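Local coordinates for Lmo0305 protein (Listeria monocytogenes, PDB 3PJ0) that belongs to the beta-eliminating lyase family within the PLP-dependent aminotransferase clan and carries its pyridoxal phosphate on a modified lysine, at residues D52-Q64 / A192-F206. Residues are numbered along the deposited sequence; the frame is centred on the assembly and turned at random.
Sequences DFETKIAKILGKQ and AEEICALFDSVYVSF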
ATOM      1  N   ASP A  52       0.125   4.689 -17.939  1.00 12.95           N
ATOM      2  CA  ASP A  52       0.671   5.924 -18.471  1.00 13.94           C
ATOM      3  C   ASP A  52       1.711   6.532 -17.520  1.00 13.41           C
ATOM      4  O   ASP A  52       2.716   7.053 -17.980  1.00 12.78           O
ATOM      5  CB  ASP A  52      -0.415   6.944 -18.770  1.00 14.84           C
ATOM      6  CG  ASP A  52      -1.370   6.485 -19.887  1.00 16.38           C
ATOM      7  OD1 ASP A  52      -1.171   5.418 -20.464  1.00 19.92           O
ATOM      8  OD2 ASP A  52      -2.357   7.181 -20.122  1.00 20.91           O
ATOM      9  N   PHE A  53       1.465   6.473 -16.205  1.00 12.06           N
ATOM     10  CA  PHE A  53       2.416   7.053 -15.257  1.00 11.68           C
ATOM     11  C   PHE A  53       3.696   6.233 -15.228  1.00 10.61           C
ATOM     12  O   PHE A  53       4.802   6.786 -15.212  1.00 10.22           O
ATOM     13  CB  PHE A  53       1.829   7.168 -13.854  1.00 11.31           C
ATOM     14  CG  PHE A  53       2.715   7.912 -12.892  1.00 11.94           C
ATOM     15  CD1 PHE A  53       2.933   9.268 -13.049  1.00 11.41           C
ATOM     16  CD2 PHE A  53       3.332   7.248 -11.841  1.00 12.71           C
ATOM     17  CE1 PHE A  53       3.791   9.953 -12.161  1.00 12.77           C
ATOM     18  CE2 PHE A  53       4.154   7.913 -10.961  1.00 11.88           C
ATOM     19  CZ  PHE A  53       4.374   9.279 -11.113  1.00 10.95           C
ATOM     20  N   GLU A  54       3.563   4.918 -15.216  1.00 11.13           N
ATOM     21  CA  GLU A  54       4.751   4.046 -15.274  1.00 11.10           C
ATOM     22  C   GLU A  54       5.587   4.335 -16.535  1.00 11.04           C
ATOM     23  O   GLU A  54       6.799   4.532 -16.465  1.00 10.68           O
ATOM     24  CB  GLU A  54       4.326   2.576 -15.249  1.00 11.29           C
ATOM     25  CG  GLU A  54       3.708   2.156 -13.880  1.00 11.73           C
ATOM     26  CD  GLU A  54       3.106   0.786 -13.863  1.00 12.15           C
ATOM     27  OE1 GLU A  54       2.734   0.279 -14.962  1.00 12.37           O
ATOM     28  OE2 GLU A  54       2.943   0.214 -12.748  1.00 11.73           O
ATOM     29  N   THR A  55       4.920   4.403 -17.679  1.00 11.49           N
ATOM     30  CA  THR A  55       5.631   4.668 -18.977  1.00 11.85           C
ATOM     31  C   THR A  55       6.361   6.017 -18.958  1.00 11.42           C
ATOM     32  O   THR A  55       7.504   6.124 -19.380  1.00 11.22           O
ATOM     33  CB  THR A  55       4.663   4.553 -20.157  1.00 11.82           C
ATOM     34  OG1 THR A  55       4.074   3.251 -20.111  1.00 13.91           O
ATOM     35  CG2 THR A  55       5.400   4.705 -21.513  1.00 15.82           C
ATOM     36  N   LYS A  56       5.707   7.027 -18.404  1.00 12.05           N
ATOM     37  CA  LYS A  56       6.282   8.368 -18.290  1.00 11.82           C
ATOM     38  C   LYS A  56       7.538   8.442 -17.409  1.00 11.83           C
ATOM     39  O   LYS A  56       8.542   9.069 -17.781  1.00 11.17           O
ATOM     40  CB  LYS A  56       5.234   9.298 -17.712  1.00 12.58           C
ATOM     41  CG  LYS A  56       5.708  10.702 -17.419  1.00 12.75           C
ATOM     42  CD  LYS A  56       4.570  11.533 -16.873  1.00 12.96           C
ATOM     43  CE  LYS A  56       5.032  12.861 -16.396  1.00 14.06           C
ATOM     44  NZ  LYS A  56       3.875  13.789 -16.137  1.00 14.36           N
ATOM     45  N   ILE A  57       7.480   7.825 -16.236  1.00 10.74           N
ATOM     46  CA  ILE A  57       8.619   7.860 -15.324  1.00 11.00           C
ATOM     47  C   ILE A  57       9.713   6.942 -15.863  1.00 10.92           C
ATOM     48  O   ILE A  57      10.894   7.273 -15.788  1.00 11.32           O
ATOM     49  CB  ILE A  57       8.212   7.487 -13.879  1.00 10.57           C
ATOM     50  CG1 ILE A  57       7.082   8.435 -13.400  1.00 11.57           C
ATOM     51  CG2 ILE A  57       9.434   7.550 -12.954  1.00  9.98           C
ATOM     52  CD1 ILE A  57       7.459   9.911 -13.369  1.00 12.74           C
ATOM     53  N   ALA A  58       9.337   5.819 -16.469  1.00 11.24           N
ATOM     54  CA  ALA A  58      10.352   4.959 -17.071  1.00 11.82           C
ATOM     55  C   ALA A  58      11.142   5.750 -18.124  1.00 12.69           C
ATOM     56  O   ALA A  58      12.356   5.668 -18.151  1.00 12.93           O
ATOM     57  CB  ALA A  58       9.742   3.666 -17.676  1.00 11.08           C
ATOM     58  N   LYS A  59      10.459   6.527 -18.964  1.00 13.18           N
ATOM     59  CA  LYS A  59      11.139   7.335 -19.989  1.00 14.26           C
ATOM     60  C   LYS A  59      12.068   8.413 -19.366  1.00 13.56           C
ATOM     61  O   LYS A  59      13.203   8.615 -19.815  1.00 12.26           O
ATOM     62  CB  LYS A  59      10.114   7.965 -20.927  1.00 14.82           C
ATOM     63  CG  LYS A  59      10.701   8.793 -22.046  1.00 18.72           C
ATOM     64  CD  LYS A  59       9.611   9.230 -22.986  1.00 21.24           C
ATOM     65  CE  LYS A  59      10.153   9.936 -24.205  1.00 25.28           C
ATOM     66  NZ  LYS A  59       9.029  10.408 -25.068  1.00 29.52           N
ATOM     67  N   ILE A  60      11.587   9.074 -18.312  1.00 12.99           N
ATOM     68  CA  ILE A  60      12.392  10.078 -17.583  1.00 12.68           C
ATOM     69  C   ILE A  60      13.661   9.467 -16.936  1.00 11.74           C
ATOM     70  O   ILE A  60      14.715  10.081 -16.912  1.00 10.77           O
ATOM     71  CB  ILE A  60      11.536  10.779 -16.508  1.00 12.48           C
ATOM     72  CG1 ILE A  60      10.595  11.798 -17.174  1.00 15.11           C
ATOM     73  CG2 ILE A  60      12.408  11.496 -15.508  1.00 14.75           C
ATOM     74  CD1 ILE A  60       9.423  12.218 -16.290  1.00 14.50           C
ATOM     75  N   LEU A  61      13.551   8.231 -16.479  1.00 11.32           N
ATOM     76  CA  LEU A  61      14.684   7.530 -15.898  1.00 11.20           C
ATOM     77  C   LEU A  61      15.518   6.741 -16.898  1.00 11.25           C
ATOM     78  O   LEU A  61      16.565   6.173 -16.531  1.00 10.12           O
ATOM     79  CB  LEU A  61      14.205   6.604 -14.797  1.00 10.68           C
ATOM     80  CG  LEU A  61      13.369   7.246 -13.670  1.00 10.97           C
ATOM     81  CD1 LEU A  61      12.913   6.168 -12.700  1.00 11.77           C
ATOM     82  CD2 LEU A  61      14.213   8.337 -12.990  1.00 10.98           C
ATOM     83  N   GLY A  62      15.105   6.742 -18.167  1.00 11.33           N
ATOM     84  CA  GLY A  62      15.844   6.031 -19.228  1.00 12.25           C
ATOM     85  C   GLY A  62      15.862   4.513 -19.092  1.00 12.03           C
ATOM     86  O   GLY A  62      16.820   3.857 -19.491  1.00 12.96           O
ATOM     87  N   LYS A  63      14.787   3.951 -18.559  1.00 11.63           N
ATOM     88  CA  LYS A  63      14.670   2.504 -18.373  1.00 11.76           C
ATOM     89  C   LYS A  63      13.551   1.948 -19.262  1.00 12.15           C
ATOM     90  O   LYS A  63      12.640   2.685 -19.682  1.00 12.48           O
ATOM     91  CB  LYS A  63      14.431   2.156 -16.896  1.00 11.78           C
ATOM     92  CG  LYS A  63      15.525   2.583 -15.935  1.00 10.50           C
ATOM     93  CD  LYS A  63      16.863   1.999 -16.344  1.00 12.88           C
ATOM     94  CE  LYS A  63      18.026   2.488 -15.464  1.00 13.94           C
ATOM     95  NZ  LYS A  63      19.293   1.818 -15.951  1.00 13.53           N
ATOM     96  N   GLN A  64      13.616   0.653 -19.553  1.00 12.02           N
ATOM     97  CA  GLN A  64      12.623   0.019 -20.420  1.00 12.53           C
ATOM     98  C   GLN A  64      11.207   0.051 -19.842  1.00 12.18           C
ATOM     99  O   GLN A  64      10.236   0.281 -20.556  1.00 12.13           O
ATOM    100  CB  GLN A  64      12.999  -1.450 -20.699  1.00 13.57           C
ATOM    101  CG  GLN A  64      14.301  -1.691 -21.482  1.00 15.45           C
ATOM    102  CD  GLN A  64      14.493  -3.171 -21.849  1.00 21.48           C
ATOM    103  OE1 GLN A  64      13.995  -4.071 -21.159  1.00 15.65           O
ATOM    104  NE2 GLN A  64      15.221  -3.425 -22.954  1.00 22.08           N
ATOM    105  N   ALA A 192      18.267  12.905 -14.731  1.00 11.07           N
ATOM    106  CA  ALA A 192      17.864  11.701 -14.023  1.00 10.95           C
ATOM    107  C   ALA A 192      18.294  10.477 -14.822  1.00 10.79           C
ATOM    108  O   ALA A 192      18.802   9.519 -14.242  1.00 11.58           O
ATOM    109  CB  ALA A 192      16.373  11.695 -13.783  1.00 12.03           C
ATOM    110  N   GLU A 193      18.098  10.514 -16.139  1.00 11.15           N
ATOM    111  CA  GLU A 193      18.490   9.421 -17.033  1.00 11.05           C
ATOM    112  C   GLU A 193      19.987   9.139 -16.960  1.00 11.38           C
ATOM    113  O   GLU A 193      20.410   7.985 -16.884  1.00 11.56           O
ATOM    114  CB  GLU A 193      18.073   9.726 -18.481  1.00 12.11           C
ATOM    115  CG  GLU A 193      18.515   8.689 -19.478  1.00 14.47           C
ATOM    116  CD  GLU A 193      17.922   8.883 -20.877  1.00 20.87           C
ATOM    117  OE1 GLU A 193      17.310   9.931 -21.153  1.00 23.09           O
ATOM    118  OE2 GLU A 193      18.086   7.963 -21.703  1.00 24.24           O
ATOM    119  N   GLU A 194      20.795  10.191 -17.006  1.00 10.80           N
ATOM    120  CA  GLU A 194      22.253  10.032 -16.952  1.00 11.23           C
ATOM    121  C   GLU A 194      22.699   9.350 -15.676  1.00 10.98           C
ATOM    122  O   GLU A 194      23.494   8.421 -15.727  1.00 12.04           O
ATOM    123  CB  GLU A 194      22.976  11.372 -17.097  1.00 12.20           C
ATOM    124  CG  GLU A 194      22.999  11.882 -18.502  1.00 13.10           C
ATOM    125  CD  GLU A 194      23.766  13.176 -18.631  1.00 13.82           C
ATOM    126  OE1 GLU A 194      23.247  14.231 -18.192  1.00 15.06           O
ATOM    127  OE2 GLU A 194      24.893  13.130 -19.143  1.00 15.23           O
ATOM    128  N   ILE A 195      22.155   9.781 -14.540  1.00  9.21           N
ATOM    129  CA  ILE A 195      22.499   9.192 -13.249  1.00  9.16           C
ATOM    130  C   ILE A 195      22.044   7.723 -13.194  1.00  9.20           C
ATOM    131  O   ILE A 195      22.811   6.834 -12.821  1.00  9.29           O
ATOM    132  CB  ILE A 195      21.856  10.012 -12.084  1.00  9.03           C
ATOM    133  CG1 ILE A 195      22.434  11.431 -12.038  1.00 10.55           C
ATOM    134  CG2 ILE A 195      22.089   9.380 -10.697  1.00  8.06           C
ATOM    135  CD1 ILE A 195      21.596  12.388 -11.156  1.00  8.67           C
ATOM    136  N   CYS A 196      20.802   7.482 -13.604  1.00  9.19           N
ATOM    137  CA  CYS A 196      20.240   6.133 -13.567  1.00 10.04           C
ATOM    138  C   CYS A 196      20.893   5.152 -14.547  1.00 10.59           C
ATOM    139  O   CYS A 196      20.796   3.922 -14.343  1.00 10.07           O
ATOM    140  CB  CYS A 196      18.745   6.170 -13.827  1.00  9.32           C
ATOM    141  SG  CYS A 196      17.805   6.951 -12.502  1.00 10.75           S
ATOM    142  N   ALA A 197      21.526   5.682 -15.598  1.00 10.83           N
ATOM    143  CA  ALA A 197      22.207   4.851 -16.608  1.00 11.24           C
ATOM    144  C   ALA A 197      23.357   4.019 -16.034  1.00 11.86           C
ATOM    145  O   ALA A 197      23.808   3.052 -16.674  1.00 11.92           O
ATOM    146  CB  ALA A 197      22.726   5.704 -17.783  1.00 11.58           C
ATOM    147  N   LEU A 198      23.851   4.411 -14.861  1.00 10.59           N
ATOM    148  CA  LEU A 198      24.958   3.698 -14.242  1.00 11.29           C
ATOM    149  C   LEU A 198      24.471   2.523 -13.382  1.00 10.52           C
ATOM    150  O   LEU A 198      25.293   1.779 -12.844  1.00 11.09           O
ATOM    151  CB  LEU A 198      25.759   4.659 -13.358  1.00 10.73           C
ATOM    152  CG  LEU A 198      26.423   5.858 -14.030  1.00 11.94           C
ATOM    153  CD1 LEU A 198      27.110   6.712 -12.923  1.00 12.33           C
ATOM    154  CD2 LEU A 198      27.412   5.379 -15.055  1.00 13.75           C
ATOM    155  N   PHE A 199      23.150   2.344 -13.290  1.00 11.04           N
ATOM    156  CA  PHE A 199      22.528   1.367 -12.407  1.00 11.16           C
ATOM    157  C   PHE A 199      21.677   0.373 -13.165  1.00 11.68           C
ATOM    158  O   PHE A 199      21.117   0.689 -14.199  1.00 12.49           O
ATOM    159  CB  PHE A 199      21.607   2.109 -11.399  1.00 11.13           C
ATOM    160  CG  PHE A 199      22.359   2.963 -10.421  1.00 10.50           C
ATOM    161  CD1 PHE A 199      22.808   2.414  -9.224  1.00  9.43           C
ATOM    162  CD2 PHE A 199      22.636   4.293 -10.707  1.00  9.99           C
ATOM    163  CE1 PHE A 199      23.524   3.190  -8.301  1.00 11.69           C
ATOM    164  CE2 PHE A 199      23.362   5.083  -9.796  1.00 11.59           C
ATOM    165  CZ  PHE A 199      23.792   4.524  -8.586  1.00 11.69           C
ATOM    166  N   ASP A 200      21.602  -0.829 -12.635  1.00 11.74           N
ATOM    167  CA  ASP A 200      20.720  -1.854 -13.161  1.00 12.27           C
ATOM    168  C   ASP A 200      19.257  -1.567 -12.833  1.00 11.53           C
ATOM    169  O   ASP A 200      18.378  -1.863 -13.626  1.00 12.31           O
ATOM    170  CB  ASP A 200      21.103  -3.195 -12.548  1.00 12.17           C
ATOM    171  CG  ASP A 200      22.407  -3.685 -13.063  1.00 14.13           C
ATOM    172  OD1 ASP A 200      22.422  -4.081 -14.248  1.00 17.37           O
ATOM    173  OD2 ASP A 200      23.411  -3.658 -12.334  1.00 12.06           O
ATOM    174  N   SER A 201      18.992  -1.098 -11.625  1.00 11.38           N
ATOM    175  CA  SER A 201      17.628  -0.797 -11.212  1.00 10.34           C
ATOM    176  C   SER A 201      17.619   0.461 -10.362  1.00 10.53           C
ATOM    177  O   SER A 201      18.643   0.869  -9.803  1.00  9.98           O
ATOM    178  CB  SER A 201      16.989  -1.991 -10.466  1.00  9.62           C
ATOM    179  OG  SER A 201      17.775  -2.394  -9.343  1.00 10.14           O
ATOM    180  N   VAL A 202      16.458   1.091 -10.282  1.00  9.48           N
ATOM    181  CA  VAL A 202      16.309   2.323  -9.500  1.00  8.87           C
ATOM    182  C   VAL A 202      14.921   2.447  -8.883  1.00  9.03           C
ATOM    183  O   VAL A 202      13.904   2.113  -9.498  1.00  7.45           O
ATOM    184  CB  VAL A 202      16.602   3.570 -10.354  1.00 10.20           C
ATOM    185  CG1 VAL A 202      15.868   3.500 -11.707  1.00 10.76           C
ATOM    186  CG2 VAL A 202      16.284   4.906  -9.571  1.00  9.47           C
ATOM    187  N   TYR A 203      14.915   2.995  -7.679  1.00  8.11           N
ATOM    188  CA  TYR A 203      13.731   3.344  -6.940  1.00  8.06           C
ATOM    189  C   TYR A 203      13.705   4.855  -6.755  1.00  7.79           C
ATOM    190  O   TYR A 203      14.730   5.438  -6.398  1.00  8.21           O
ATOM    191  CB  TYR A 203      13.740   2.672  -5.566  1.00  8.94           C
ATOM    192  CG  TYR A 203      13.130   3.532  -4.481  1.00  8.10           C
ATOM    193  CD1 TYR A 203      11.784   3.889  -4.527  1.00  9.29           C
ATOM    194  CD2 TYR A 203      13.907   4.001  -3.433  1.00  8.88           C
ATOM    195  CE1 TYR A 203      11.231   4.735  -3.572  1.00  8.83           C
ATOM    196  CE2 TYR A 203      13.356   4.788  -2.421  1.00  8.93           C
ATOM    197  CZ  TYR A 203      12.020   5.170  -2.495  1.00  7.93           C
ATOM    198  OH  TYR A 203      11.483   5.980  -1.501  1.00  8.99           O
ATOM    199  N   VAL A 204      12.563   5.469  -7.063  1.00  8.27           N
ATOM    200  CA  VAL A 204      12.337   6.898  -6.814  1.00  8.57           C
ATOM    201  C   VAL A 204      11.031   7.109  -5.998  1.00  7.77           C
ATOM    202  O   VAL A 204      10.059   6.355  -6.125  1.00  7.44           O
ATOM    203  CB  VAL A 204      12.330   7.763  -8.132  1.00  8.33           C
ATOM    204  CG1 VAL A 204      13.706   7.742  -8.798  1.00  7.08           C
ATOM    205  CG2 VAL A 204      11.230   7.300  -9.098  1.00  9.79           C
ATOM    206  N   SER A 205      11.014   8.150  -5.162  1.00  8.83           N
ATOM    207  CA  SER A 205       9.863   8.514  -4.343  1.00  8.55           C
ATOM    208  C   SER A 205       9.124   9.735  -4.892  1.00  9.66           C
ATOM    209  O   SER A 205       9.720  10.606  -5.567  1.00 10.68           O
ATOM    210  CB  SER A 205      10.299   8.857  -2.909  1.00  9.72           C
ATOM    211  OG  SER A 205       9.164   9.019  -2.060  1.00  7.51           O
ATOM    212  N   PHE A 206       7.836   9.826  -4.555  1.00  8.88           N
ATOM    213  CA  PHE A 206       7.041  11.010  -4.902  1.00  8.55           C
ATOM    214  C   PHE A 206       6.549  11.771  -3.664  1.00  9.44           C
ATOM    215  O   PHE A 206       5.752  12.694  -3.796  1.00 10.17           O
ATOM    216  CB  PHE A 206       5.910  10.597  -5.850  1.00  8.60           C
ATOM    217  CG  PHE A 206       6.435  10.073  -7.114  1.00  7.58           C
ATOM    218  CD1 PHE A 206       6.855  10.942  -8.112  1.00  9.19           C
ATOM    219  CD2 PHE A 206       6.685   8.728  -7.261  1.00  7.46           C
ATOM    220  CE1 PHE A 206       7.428  10.465  -9.274  1.00 10.88           C
ATOM    221  CE2 PHE A 206       7.263   8.243  -8.403  1.00  9.16           C
ATOM    222  CZ  PHE A 206       7.655   9.117  -9.421  1.00  9.91           C
TER
HETATM  223  O   HOH W   1      16.039  12.389 -17.365  1.00 11.62           O
HETATM  224  O   HOH W   2      19.015   5.493 -17.585  1.00 14.90           O
HETATM  225  O   HOH W   3      18.592  -1.001 -16.422  1.00 20.42           O
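Lys63 drives its ammonium group into the turn that joins helix 192-196 to strand 201-205. NZ donates to Phe199 O at 2.8 Å, almost in line with the carbonyl (C=O...N angle 161°), and to Cys196 O at 3.0 Å, here from above the carbonyl plane. The opposite face of that plane receives Phe199 N, the closing bond of the type I turn Cys196-Phe199, so Cys196 O is gripped twice. A water accepting from Lys63 NZ passes a bond on to Asp200 O. The lysine chain bends at its second torsion (chi2 -57°) and is extended beyond it, which brings NZ to the turn while CG lies near Val202 CG1.

Behind this polar end, Leu61 forks: CD1 meets Val202 CG1 and Val204 CG2, both at 4.1 Å, while CD2 lies 3.9 Å from Cys196 SG and also touches Ala192 CB. Farther back along the helix, the edge of Phe53 points at a face of Phe206 in a T-shaped pair, centroids 5.2 Å apart and planes at 64°; Ile57 CD1 also touches Phe206 CZ.

Gly62, with positive phi, is the first residue to leave helical geometry, in a Schellman motif; its CA lies 3.8 Å from Glu193 CG. One water links Ile60 O to Glu193 N. Strand 201-205 is held between strands 173-178 and 216-220 of the seven-stranded mixed sheet of the fold type I (aspartate aminotransferase) large domain, and Ile217 touches Ile57, Val204 and Phe206.

The contact thus packs helix 48-61 on strand 201-205, the residue after it and helix 192-196 through apolar side chains, while its C-terminal exit is tied through a lysine to backbone carbonyls, whose partial negative charge probably helps to stabilise the ammonium.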